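Local coordinates for ESX secretion system protein EccC (Thermomonospora curvata, PDB 4NH0) that forms part of the ESX (type VII) secretion system as a multi-domain FtsK-type ATPase, possibly its translocase subunit, that helps export proteins such as EsxA and EsxB, at residues 941-952 with 1098-1107; 1008-1019 with 1059-1070. One frame throughout, in Å; residues are numbered along the deposited sequence.

Contact 1: 941-952 with 1098-1107; sequences DPHFLVFGDTEC and MASPGLVMSG. With ATP (adenosine-5'-triphosphate), chain F.
Leu945, Val946 and Phe947 pair side by side with Gly1102, Leu1103 and Val1104, two parallel strands in the core of the third FtsK domain; on its other side strand 944-947 borders strand 1072-1078. The axes run 4.6 Å apart and 4° off parallel. Backbone bonds alternate: Leu1103 N gives to Leu945 O at 2.9 Å, Phe947 N to Leu1103 O, and Met1105 N to Phe947 O. Pro1101 suits the start of the pairing: with no N-H to give His943 O, it sets its CD against that oxygen, its ring packs on Asp941 CB, and its own carbonyl accepts from Leu945 N. Val946 and Leu1103 share one face of the sheet, beneath helix 954-968, with Val946 CG2 4.0 Å from Leu1103 CB. Phe944 joins them because its ring is swung beside the carbonyl carbon (chi1 178°), which sets CZ alongside Leu1103 CB at 3.9 Å. At the far end Met1098 SD approaches the His943 ring obliquely, 3.6 Å from CD2. Toward the nucleotide, Asp949 N bonds to Ser1106 O, and Gly948 is apt because a side chain there would probably run into Cys952 SG. Glu951 N donates to both O3B, at 2.9 Å, and O2G of ATP; Lys954 NZ and Asn956 N also hold it. The glycine-bearing loop between strand 944-947 and helix 954-968 is the Walker A P-loop, in the strand-loop-helix setting of P-loop NTPases.

Contact 2: 1008-1019 with 1059-1070; sequences VRDIKGAMEARL and PLAELLPQARDI
Val1008, Lys1012 and Met1015 line the side of helix 1001-1017 that packs on residues 1059-1070, part of the crossover connection from strand 1039-1045 to its parallel neighbour 1072-1078 in the P-loop NTPase fold of FtsK 3. Apolar contacts dominate. Leu1060 fills the junction with its branched end: CG meets Val1008 CG1 at 3.8 Å, CD1 touches Ile1011 CD1 where the two side chains cross at about a right angle, and CD2 lies over the start of the Lys1012 side chain. Leu1063 CD2 sits 3.7 Å from Met1015 CB. Bends at chi2 and chi3 (-51° and -65°) curl the flexible Met1015 chain back, bringing CE to 3.6 Å from Ile1070 CG1. The charged group gathers at the partly exposed end of Lys1012. Lys1012 crosses Pro1059, CD against CB, and its NZ forms salt bridges with Glu1016 of its own helix and, at 3.5 Å, with Glu1062 OE2. An alanine in place of Lys1012 would remove the amine between the two carboxylates and would probably leave them without their shared counter-charge and Pro1059 CB less covered. Arg1018 sends its guanidinium elsewhere, to Ala1038 O, while its CB packs 3.6 Å from Ile1070 CG2.

Both contacts belong to the third FtsK domain, their centres about 22 Å apart. Contact 1 is formed by strands of the sheet and runs down to the nucleotide, whereas contact 2 lies at the periphery, away from the annotated sites. They meet at the end of contact 1 remote from ATP: His943 NE2 lies 3.4 Å from Leu1064 O, and Met1098 CE comes equally close to that carbonyl. His943 NE2 also packs on Ala1067 CB. The chain leaving 1059-1070 enters strand 1072-1078, which pairs with 944-947. At the opposite end of 941-952, the Cys952 side chain lies about 8 Å from the bound magnesium ion.

Contact 1: 941-952 with 1098-1107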
loop_
_atom_site.group_PDB
_atom_site.type_symbol
_atom_site.label_atom_id
_atom_site.label_comp_id
_atom_site.label_asym_id
_atom_site.label_seq_id
_atom_site.Cartn_x
_atom_site.Cartn_y
_atom_site.Cartn_z
ATOM N N ASP A 941 -33.133 -39.523 0.105
ATOM C CA ASP A 941 -33.636 -39.196 -1.223
ATOM C C ASP A 941 -33.350 -40.345 -2.185
ATOM O O ASP A 941 -32.194 -40.689 -2.422
ATOM C CB ASP A 941 -33.016 -37.897 -1.732
ATOM C CG ASP A 941 -33.428 -36.693 -0.908
ATOM O OD1 ASP A 941 -34.524 -36.727 -0.312
ATOM O OD2 ASP A 941 -32.658 -35.711 -0.858
ATOM N N PRO A 942 -34.412 -40.939 -2.746
ATOM C CA PRO A 942 -34.344 -42.185 -3.518
ATOM C C PRO A 942 -33.683 -42.076 -4.894
ATOM O O PRO A 942 -33.176 -43.083 -5.385
ATOM C CB PRO A 942 -35.817 -42.571 -3.674
ATOM C CG PRO A 942 -36.547 -41.286 -3.605
ATOM C CD PRO A 942 -35.793 -40.442 -2.626
ATOM N N HIS A 943 -33.682 -40.897 -5.504
ATOM C CA HIS A 943 -33.221 -40.776 -6.886
ATOM C C HIS A 943 -31.971 -39.915 -7.044
ATOM O O HIS A 943 -31.584 -39.187 -6.132
ATOM C CB HIS A 943 -34.340 -40.210 -7.761
ATOM C CG HIS A 943 -35.645 -40.927 -7.609
ATOM N ND1 HIS A 943 -35.873 -42.179 -8.137
ATOM C CD2 HIS A 943 -36.793 -40.565 -6.990
ATOM C CE1 HIS A 943 -37.104 -42.559 -7.848
ATOM N NE2 HIS A 943 -37.685 -41.598 -7.152
ATOM N N PHE A 944 -31.347 -40.012 -8.214
ATOM C CA PHE A 944 -30.192 -39.188 -8.556
ATOM C C PHE A 944 -30.115 -38.976 -10.065
ATOM O O PHE A 944 -30.425 -39.876 -10.841
ATOM C CB PHE A 944 -28.899 -39.822 -8.044
ATOM C CG PHE A 944 -27.661 -39.054 -8.411
ATOM C CD1 PHE A 944 -27.321 -37.899 -7.729
ATOM C CD2 PHE A 944 -26.840 -39.484 -9.438
ATOM C CE1 PHE A 944 -26.187 -37.189 -8.065
ATOM C CE2 PHE A 944 -25.706 -38.778 -9.777
ATOM C CZ PHE A 944 -25.379 -37.630 -9.090
ATOM N N LEU A 945 -29.688 -37.784 -10.472
ATOM C CA LEU A 945 -29.659 -37.416 -11.884
ATOM C C LEU A 945 -28.415 -36.599 -12.224
ATOM O O LEU A 945 -28.030 -35.708 -11.472
ATOM C CB LEU A 945 -30.923 -36.630 -12.240
ATOM C CG LEU A 945 -31.093 -36.131 -13.674
ATOM C CD1 LEU A 945 -31.057 -37.287 -14.655
ATOM C CD2 LEU A 945 -32.394 -35.358 -13.805
ATOM N N VAL A 946 -27.789 -36.898 -13.358
ATOM C CA VAL A 946 -26.567 -36.199 -13.746
ATOM C C VAL A 946 -26.525 -35.852 -15.237
ATOM O O VAL A 946 -26.745 -36.705 -16.094
ATOM C CB VAL A 946 -25.313 -37.032 -13.378
ATOM C CG1 VAL A 946 -25.462 -38.471 -13.840
ATOM C CG2 VAL A 946 -24.055 -36.404 -13.954
ATOM N N PHE A 947 -26.252 -34.582 -15.531
ATOM C CA PHE A 947 -26.089 -34.115 -16.905
ATOM C C PHE A 947 -24.622 -33.828 -17.204
ATOM O O PHE A 947 -23.853 -33.497 -16.303
ATOM C CB PHE A 947 -26.920 -32.854 -17.156
ATOM C CG PHE A 947 -28.398 -33.051 -16.993
ATOM C CD1 PHE A 947 -29.178 -33.463 -18.060
ATOM C CD2 PHE A 947 -29.013 -32.808 -15.777
ATOM C CE1 PHE A 947 -30.539 -33.639 -17.914
ATOM C CE2 PHE A 947 -30.373 -32.982 -15.626
ATOM C CZ PHE A 947 -31.136 -33.398 -16.696
ATOM N N GLY A 948 -24.237 -33.945 -18.471
ATOM C CA GLY A 948 -22.872 -33.665 -18.878
ATOM C C GLY A 948 -22.616 -33.965 -20.343
ATOM O O GLY A 948 -23.198 -34.892 -20.902
ATOM N N ASP A 949 -21.737 -33.184 -20.963
ATOM C CA ASP A 949 -21.431 -33.353 -22.379
ATOM C C ASP A 949 -20.636 -34.628 -22.642
ATOM O O ASP A 949 -20.386 -35.413 -21.730
ATOM C CB ASP A 949 -20.672 -32.135 -22.917
ATOM C CG ASP A 949 -19.457 -31.777 -22.078
ATOM O OD1 ASP A 949 -18.696 -32.688 -21.689
ATOM O OD2 ASP A 949 -19.259 -30.574 -21.809
ATOM N N THR A 950 -20.243 -34.825 -23.896
ATOM C CA THR A 950 -19.498 -36.014 -24.286
ATOM C C THR A 950 -18.126 -36.053 -23.623
ATOM O O THR A 950 -17.408 -35.053 -23.608
ATOM C CB THR A 950 -19.321 -36.090 -25.812
ATOM O OG1 THR A 950 -18.714 -34.882 -26.285
ATOM C CG2 THR A 950 -20.669 -36.271 -26.492
ATOM N N GLU A 951 -17.781 -37.216 -23.077
ATOM C CA GLU A 951 -16.506 -37.430 -22.397
ATOM C C GLU A 951 -16.271 -36.418 -21.281
ATOM O O GLU A 951 -15.319 -35.641 -21.327
ATOM C CB GLU A 951 -15.348 -37.380 -23.397
ATOM C CG GLU A 951 -15.404 -38.455 -24.468
ATOM C CD GLU A 951 -14.153 -38.484 -25.321
ATOM O OE1 GLU A 951 -13.117 -37.954 -24.872
ATOM O OE2 GLU A 951 -14.206 -39.034 -26.441
ATOM N N CYS A 952 -17.147 -36.431 -20.282
ATOM C CA CYS A 952 -17.000 -35.554 -19.128
ATOM C C CYS A 952 -16.829 -36.372 -17.856
ATOM O O CYS A 952 -16.167 -35.941 -16.913
ATOM C CB CYS A 952 -18.204 -34.621 -18.999
ATOM S SG CYS A 952 -19.734 -35.452 -18.535
ATOM N N MET A 1098 -39.435 -33.599 -7.386
ATOM C CA MET A 1098 -39.363 -34.141 -6.034
ATOM C C MET A 1098 -38.005 -33.870 -5.392
ATOM O O MET A 1098 -37.627 -34.524 -4.420
ATOM C CB MET A 1098 -39.664 -35.642 -6.040
ATOM C CG MET A 1098 -38.731 -36.483 -6.881
ATOM S SD MET A 1098 -39.389 -38.145 -7.102
ATOM C CE MET A 1098 -39.799 -38.573 -5.412
ATOM N N ALA A 1099 -37.285 -32.902 -5.952
ATOM C CA ALA A 1099 -36.039 -32.393 -5.382
ATOM C C ALA A 1099 -34.988 -33.475 -5.162
ATOM O O ALA A 1099 -34.375 -33.543 -4.098
ATOM C CB ALA A 1099 -36.323 -31.670 -4.073
ATOM N N SER A 1100 -34.781 -34.314 -6.168
ATOM C CA SER A 1100 -33.748 -35.337 -6.098
ATOM C C SER A 1100 -32.370 -34.706 -6.228
ATOM O O SER A 1100 -32.215 -33.698 -6.912
ATOM C CB SER A 1100 -33.955 -36.388 -7.188
ATOM O OG SER A 1100 -35.135 -37.134 -6.956
ATOM N N PRO A 1101 -31.366 -35.290 -5.555
ATOM C CA PRO A 1101 -29.983 -34.828 -5.684
ATOM C C PRO A 1101 -29.508 -34.933 -7.124
ATOM O O PRO A 1101 -29.840 -35.900 -7.805
ATOM C CB PRO A 1101 -29.206 -35.782 -4.777
ATOM C CG PRO A 1101 -30.212 -36.277 -3.801
ATOM C CD PRO A 1101 -31.490 -36.376 -4.568
ATOM N N GLY A 1102 -28.746 -33.948 -7.583
ATOM C CA GLY A 1102 -28.321 -33.926 -8.967
ATOM C C GLY A 1102 -26.916 -33.406 -9.176
ATOM O O GLY A 1102 -26.316 -32.820 -8.278
ATOM N N LEU A 1103 -26.392 -33.627 -10.376
ATOM C CA LEU A 1103 -25.067 -33.142 -10.732
ATOM C C LEU A 1103 -25.061 -32.576 -12.146
ATOM O O LEU A 1103 -25.490 -33.234 -13.090
ATOM C CB LEU A 1103 -24.033 -34.261 -10.608
ATOM C CG LEU A 1103 -22.595 -33.873 -10.954
ATOM C CD1 LEU A 1103 -22.153 -32.699 -10.112
ATOM C CD2 LEU A 1103 -21.660 -35.043 -10.748
ATOM N N VAL A 1104 -24.577 -31.348 -12.283
ATOM C CA VAL A 1104 -24.450 -30.720 -13.590
ATOM C C VAL A 1104 -22.979 -30.550 -13.941
ATOM O O VAL A 1104 -22.283 -29.728 -13.347
ATOM C CB VAL A 1104 -25.155 -29.354 -13.636
ATOM C CG1 VAL A 1104 -24.940 -28.690 -14.985
ATOM C CG2 VAL A 1104 -26.637 -29.516 -13.347
ATOM N N MET A 1105 -22.508 -31.332 -14.904
ATOM C CA MET A 1105 -21.100 -31.314 -15.277
ATOM C C MET A 1105 -20.821 -30.325 -16.402
ATOM O O MET A 1105 -21.462 -29.280 -16.496
ATOM C CB MET A 1105 -20.644 -32.716 -15.682
ATOM C CG MET A 1105 -20.576 -33.694 -14.520
ATOM S SD MET A 1105 -20.214 -35.379 -15.038
ATOM C CE MET A 1105 -19.533 -36.058 -13.531
ATOM N N SER A 1106 -19.852 -30.660 -17.246
ATOM C CA SER A 1106 -19.462 -29.796 -18.351
ATOM C C SER A 1106 -20.571 -29.689 -19.389
ATOM O O SER A 1106 -21.222 -30.678 -19.720
ATOM C CB SER A 1106 -18.180 -30.312 -19.005
ATOM O OG SER A 1106 -17.777 -29.477 -20.075
ATOM N N GLY A 1107 -20.781 -28.480 -19.899
ATOM C CA GLY A 1107 -21.792 -28.249 -20.912
ATOM C C GLY A 1107 -21.739 -26.843 -21.470
ATOM O O GLY A 1107 -20.687 -26.205 -21.471
HETATM P PG ATP F . -19.296 -40.650 -23.410
HETATM O O1G ATP F . -18.370 -41.837 -23.506
HETATM O O2G ATP F . -19.212 -39.691 -24.573
HETATM O O3G ATP F . -20.700 -41.003 -22.990
HETATM P PB ATP F . -18.614 -40.480 -20.711
HETATM O O1B ATP F . -18.910 -41.954 -20.818
HETATM O O2B ATP F . -19.405 -39.628 -19.757
HETATM O O3B ATP F . -18.722 -39.807 -22.166
HETATM P PA ATP F . -16.343 -41.390 -19.403
HETATM O O1A ATP F . -16.959 -41.338 -18.029
HETATM O O2A ATP F . -16.329 -42.696 -20.158
HETATM O O3A ATP F . -17.071 -40.285 -20.315
HETATM O "O5'" ATP F . -14.843 -40.825 -19.308
HETATM C "C5'" ATP F . -14.181 -40.318 -20.462
HETATM C "C4'" ATP F . -12.798 -39.848 -20.038
HETATM O "O4'" ATP F . -12.930 -38.956 -18.931
HETATM C "C3'" ATP F . -11.939 -41.014 -19.585
HETATM O "O3'" ATP F . -10.820 -41.162 -20.463
HETATM C "C2'" ATP F . -11.459 -40.669 -18.191
HETATM O "O2'" ATP F . -10.030 -40.646 -18.164
HETATM C "C1'" ATP F . -12.008 -39.285 -17.891
HETATM N N9 ATP F . -12.712 -39.287 -16.584
HETATM C C8 ATP F . -13.876 -39.909 -16.324
HETATM N N7 ATP F . -14.256 -39.719 -15.036
HETATM C C5 ATP F . -13.318 -38.958 -14.446
HETATM C C6 ATP F . -13.103 -38.387 -13.097
HETATM N N6 ATP F . -13.990 -38.600 -12.097
HETATM N N1 ATP F . -11.991 -37.648 -12.897
HETATM C C2 ATP F . -11.103 -37.431 -13.884
HETATM N N3 ATP F . -11.236 -37.918 -15.129
HETATM C C4 ATP F . -12.303 -38.678 -15.469
#

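Contact 2: 1008-1019 with 1059-1070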
loop_
_atom_site.group_PDB
_atom_site.type_symbol
_atom_site.label_atom_id
_atom_site.label_comp_id
_atom_site.label_asym_id
_atom_site.label_seq_id
_atom_site.Cartn_x
_atom_site.Cartn_y
_atom_site.Cartn_z
ATOM N N VAL A 1008 -38.926 -53.454 -18.182
ATOM C CA VAL A 1008 -39.756 -52.447 -17.533
ATOM C C VAL A 1008 -41.108 -53.038 -17.145
ATOM O O VAL A 1008 -41.665 -52.709 -16.097
ATOM C CB VAL A 1008 -39.971 -51.221 -18.440
ATOM C CG1 VAL A 1008 -40.807 -50.169 -17.731
ATOM C CG2 VAL A 1008 -38.634 -50.639 -18.861
ATOM N N ARG A 1009 -41.621 -53.924 -17.992
ATOM C CA ARG A 1009 -42.940 -54.514 -17.790
ATOM C C ARG A 1009 -43.032 -55.321 -16.498
ATOM O O ARG A 1009 -44.010 -55.214 -15.760
ATOM C CB ARG A 1009 -43.312 -55.403 -18.979
ATOM C CG ARG A 1009 -44.704 -56.007 -18.888
ATOM C CD ARG A 1009 -45.028 -56.881 -20.093
ATOM N NE ARG A 1009 -44.174 -58.063 -20.170
ATOM C CZ ARG A 1009 -43.163 -58.203 -21.022
ATOM N NH1 ARG A 1009 -42.876 -57.231 -21.878
ATOM N NH2 ARG A 1009 -42.441 -59.314 -21.020
ATOM N N ASP A 1010 -42.011 -56.126 -16.226
ATOM C CA ASP A 1010 -42.036 -57.016 -15.070
ATOM C C ASP A 1010 -41.687 -56.301 -13.766
ATOM O O ASP A 1010 -42.110 -56.731 -12.694
ATOM C CB ASP A 1010 -41.090 -58.199 -15.290
ATOM C CG ASP A 1010 -39.772 -57.782 -15.897
ATOM O OD1 ASP A 1010 -39.708 -56.668 -16.454
ATOM O OD2 ASP A 1010 -38.803 -58.567 -15.826
ATOM N N ILE A 1011 -40.921 -55.217 -13.848
ATOM C CA ILE A 1011 -40.578 -54.468 -12.643
ATOM C C ILE A 1011 -41.660 -53.451 -12.311
ATOM O O ILE A 1011 -41.796 -53.041 -11.162
ATOM C CB ILE A 1011 -39.222 -53.742 -12.765
ATOM C CG1 ILE A 1011 -39.296 -52.600 -13.780
ATOM C CG2 ILE A 1011 -38.125 -54.728 -13.115
ATOM C CD1 ILE A 1011 -38.031 -51.774 -13.854
ATOM N N LYS A 1012 -42.428 -53.045 -13.317
ATOM C CA LYS A 1012 -43.572 -52.181 -13.071
ATOM C C LYS A 1012 -44.560 -52.934 -12.196
ATOM O O LYS A 1012 -44.865 -52.508 -11.086
ATOM C CB LYS A 1012 -44.228 -51.736 -14.379
ATOM C CG LYS A 1012 -45.538 -50.985 -14.186
ATOM C CD LYS A 1012 -45.951 -50.244 -15.447
ATOM C CE LYS A 1012 -47.374 -49.717 -15.340
ATOM N NZ LYS A 1012 -47.577 -48.889 -14.118
ATOM N N GLY A 1013 -45.028 -54.075 -12.693
ATOM C CA GLY A 1013 -45.941 -54.923 -11.949
ATOM C C GLY A 1013 -45.379 -55.374 -10.615
ATOM O O GLY A 1013 -46.128 -55.663 -9.683
ATOM N N ALA A 1014 -44.053 -55.430 -10.522
ATOM C CA ALA A 1014 -43.389 -55.800 -9.278
ATOM C C ALA A 1014 -43.544 -54.703 -8.229
ATOM O O ALA A 1014 -43.966 -54.968 -7.105
ATOM C CB ALA A 1014 -41.920 -56.089 -9.526
ATOM N N MET A 1015 -43.202 -53.474 -8.603
ATOM C CA MET A 1015 -43.299 -52.348 -7.683
ATOM C C MET A 1015 -44.757 -51.994 -7.405
ATOM O O MET A 1015 -45.077 -51.436 -6.357
ATOM C CB MET A 1015 -42.557 -51.129 -8.233
ATOM C CG MET A 1015 -41.105 -51.391 -8.602
ATOM S SD MET A 1015 -40.150 -52.188 -7.297
ATOM C CE MET A 1015 -40.163 -50.923 -6.036
ATOM N N GLU A 1016 -45.637 -52.318 -8.350
ATOM C CA GLU A 1016 -47.069 -52.108 -8.160
ATOM C C GLU A 1016 -47.611 -53.005 -7.054
ATOM O O GLU A 1016 -48.592 -52.669 -6.394
ATOM C CB GLU A 1016 -47.840 -52.364 -9.459
ATOM C CG GLU A 1016 -47.617 -51.323 -10.542
ATOM C CD GLU A 1016 -48.326 -51.670 -11.837
ATOM O OE1 GLU A 1016 -48.867 -52.791 -11.938
ATOM O OE2 GLU A 1016 -48.333 -50.827 -12.758
ATOM N N ALA A 1017 -46.965 -54.148 -6.856
ATOM C CA ALA A 1017 -47.369 -55.080 -5.812
ATOM C C ALA A 1017 -47.002 -54.543 -4.433
ATOM O O ALA A 1017 -47.629 -54.891 -3.434
ATOM C CB ALA A 1017 -46.732 -56.439 -6.038
ATOM N N ARG A 1018 -45.983 -53.689 -4.387
ATOM C CA ARG A 1018 -45.512 -53.130 -3.127
ATOM C C ARG A 1018 -46.276 -51.868 -2.741
ATOM O O ARG A 1018 -46.042 -51.298 -1.676
ATOM C CB ARG A 1018 -44.017 -52.823 -3.204
ATOM C CG ARG A 1018 -43.135 -54.043 -3.390
ATOM C CD ARG A 1018 -41.666 -53.676 -3.252
ATOM N NE ARG A 1018 -40.795 -54.837 -3.395
ATOM C CZ ARG A 1018 -39.474 -54.798 -3.257
ATOM N NH1 ARG A 1018 -38.870 -53.656 -2.963
ATOM N NH2 ARG A 1018 -38.757 -55.903 -3.404
ATOM N N LEU A 1019 -47.182 -51.435 -3.613
ATOM C CA LEU A 1019 -47.971 -50.233 -3.366
ATOM C C LEU A 1019 -48.790 -50.361 -2.086
ATOM O O LEU A 1019 -49.383 -51.405 -1.824
ATOM C CB LEU A 1019 -48.887 -49.939 -4.555
ATOM C CG LEU A 1019 -48.182 -49.473 -5.831
ATOM C CD1 LEU A 1019 -49.183 -49.247 -6.952
ATOM C CD2 LEU A 1019 -47.376 -48.212 -5.567
ATOM N N PRO A 1059 -43.528 -45.993 -18.602
ATOM C CA PRO A 1059 -44.533 -46.515 -17.666
ATOM C C PRO A 1059 -44.215 -46.288 -16.186
ATOM O O PRO A 1059 -45.136 -46.218 -15.373
ATOM C CB PRO A 1059 -44.546 -48.014 -17.974
ATOM C CG PRO A 1059 -44.105 -48.109 -19.378
ATOM C CD PRO A 1059 -43.076 -47.039 -19.538
ATOM N N LEU A 1060 -42.936 -46.168 -15.846
ATOM C CA LEU A 1060 -42.525 -46.044 -14.450
ATOM C C LEU A 1060 -42.694 -44.628 -13.903
ATOM O O LEU A 1060 -42.463 -44.383 -12.720
ATOM C CB LEU A 1060 -41.069 -46.483 -14.291
ATOM C CG LEU A 1060 -40.770 -47.951 -14.600
ATOM C CD1 LEU A 1060 -39.276 -48.214 -14.556
ATOM C CD2 LEU A 1060 -41.505 -48.859 -13.630
ATOM N N ALA A 1061 -43.105 -43.704 -14.766
ATOM C CA ALA A 1061 -43.198 -42.293 -14.403
ATOM C C ALA A 1061 -44.211 -42.034 -13.290
ATOM O O ALA A 1061 -44.069 -41.082 -12.522
ATOM C CB ALA A 1061 -43.545 -41.463 -15.627
ATOM N N GLU A 1062 -45.230 -42.882 -13.208
ATOM C CA GLU A 1062 -46.296 -42.707 -12.228
ATOM C C GLU A 1062 -45.945 -43.324 -10.877
ATOM O O GLU A 1062 -46.667 -43.139 -9.896
ATOM C CB GLU A 1062 -47.601 -43.305 -12.760
ATOM C CG GLU A 1062 -47.408 -44.472 -13.718
ATOM C CD GLU A 1062 -48.580 -44.645 -14.667
ATOM O OE1 GLU A 1062 -49.005 -43.638 -15.272
ATOM O OE2 GLU A 1062 -49.077 -45.783 -14.807
ATOM N N LEU A 1063 -44.831 -44.045 -10.830
ATOM C CA LEU A 1063 -44.413 -44.729 -9.610
ATOM C C LEU A 1063 -43.347 -43.938 -8.857
ATOM O O LEU A 1063 -43.183 -44.096 -7.648
ATOM C CB LEU A 1063 -43.889 -46.130 -9.935
ATOM C CG LEU A 1063 -44.894 -47.284 -10.012
ATOM C CD1 LEU A 1063 -45.992 -47.016 -11.030
ATOM C CD2 LEU A 1063 -44.179 -48.583 -10.339
ATOM N N LEU A 1064 -42.632 -43.086 -9.585
ATOM C CA LEU A 1064 -41.533 -42.301 -9.023
ATOM C C LEU A 1064 -41.888 -41.458 -7.788
ATOM O O LEU A 1064 -41.056 -41.312 -6.894
ATOM C CB LEU A 1064 -40.943 -41.393 -10.105
ATOM C CG LEU A 1064 -40.398 -42.120 -11.336
ATOM C CD1 LEU A 1064 -39.725 -41.146 -12.286
ATOM C CD2 LEU A 1064 -39.437 -43.220 -10.920
ATOM N N PRO A 1065 -43.103 -40.878 -7.733
ATOM C CA PRO A 1065 -43.420 -40.196 -6.473
ATOM C C PRO A 1065 -43.591 -41.165 -5.307
ATOM O O PRO A 1065 -43.255 -40.832 -4.172
ATOM C CB PRO A 1065 -44.739 -39.481 -6.781
ATOM C CG PRO A 1065 -44.746 -39.323 -8.257
ATOM C CD PRO A 1065 -44.084 -40.555 -8.784
ATOM N N GLN A 1066 -44.107 -42.355 -5.595
ATOM C CA GLN A 1066 -44.338 -43.361 -4.565
ATOM C C GLN A 1066 -43.110 -44.241 -4.357
ATOM O O GLN A 1066 -43.187 -45.275 -3.697
ATOM C CB GLN A 1066 -45.543 -44.231 -4.931
ATOM C CG GLN A 1066 -46.833 -43.457 -5.152
ATOM C CD GLN A 1066 -47.441 -42.948 -3.860
ATOM O OE1 GLN A 1066 -47.146 -43.457 -2.778
ATOM N NE2 GLN A 1066 -48.294 -41.938 -3.967
ATOM N N ALA A 1067 -41.978 -43.821 -4.913
ATOM C CA ALA A 1067 -40.754 -44.614 -4.871
ATOM C C ALA A 1067 -40.186 -44.744 -3.461
ATOM O O ALA A 1067 -39.330 -45.590 -3.208
ATOM C CB ALA A 1067 -39.710 -44.015 -5.797
ATOM N N ARG A 1068 -40.659 -43.905 -2.547
ATOM C CA ARG A 1068 -40.172 -43.929 -1.175
ATOM C C ARG A 1068 -40.893 -44.994 -0.355
ATOM O O ARG A 1068 -40.283 -45.674 0.469
ATOM C CB ARG A 1068 -40.339 -42.553 -0.528
ATOM C CG ARG A 1068 -39.582 -42.382 0.776
ATOM C CD ARG A 1068 -39.416 -40.912 1.113
ATOM N NE ARG A 1068 -38.827 -40.170 0.001
ATOM C CZ ARG A 1068 -38.503 -38.882 0.048
ATOM N NH1 ARG A 1068 -38.707 -38.184 1.155
ATOM N NH2 ARG A 1068 -37.973 -38.292 -1.015
ATOM N N ASP A 1069 -42.194 -45.138 -0.589
ATOM C CA ASP A 1069 -42.991 -46.145 0.104
ATOM C C ASP A 1069 -42.672 -47.542 -0.414
ATOM O O ASP A 1069 -42.985 -48.540 0.231
ATOM C CB ASP A 1069 -44.483 -45.850 -0.050
ATOM C CG ASP A 1069 -44.917 -44.627 0.732
ATOM O OD1 ASP A 1069 -44.331 -44.366 1.804
ATOM O OD2 ASP A 1069 -45.846 -43.927 0.278
ATOM N N ILE A 1070 -42.053 -47.604 -1.587
ATOM C CA ILE A 1070 -41.588 -48.868 -2.140
ATOM C C ILE A 1070 -40.064 -48.851 -2.204
ATOM O O ILE A 1070 -39.430 -47.956 -1.649
ATOM C CB ILE A 1070 -42.187 -49.131 -3.534
ATOM C CG1 ILE A 1070 -41.781 -48.030 -4.511
ATOM C CG2 ILE A 1070 -43.701 -49.218 -3.450
ATOM C CD1 ILE A 1070 -42.492 -48.104 -5.845
#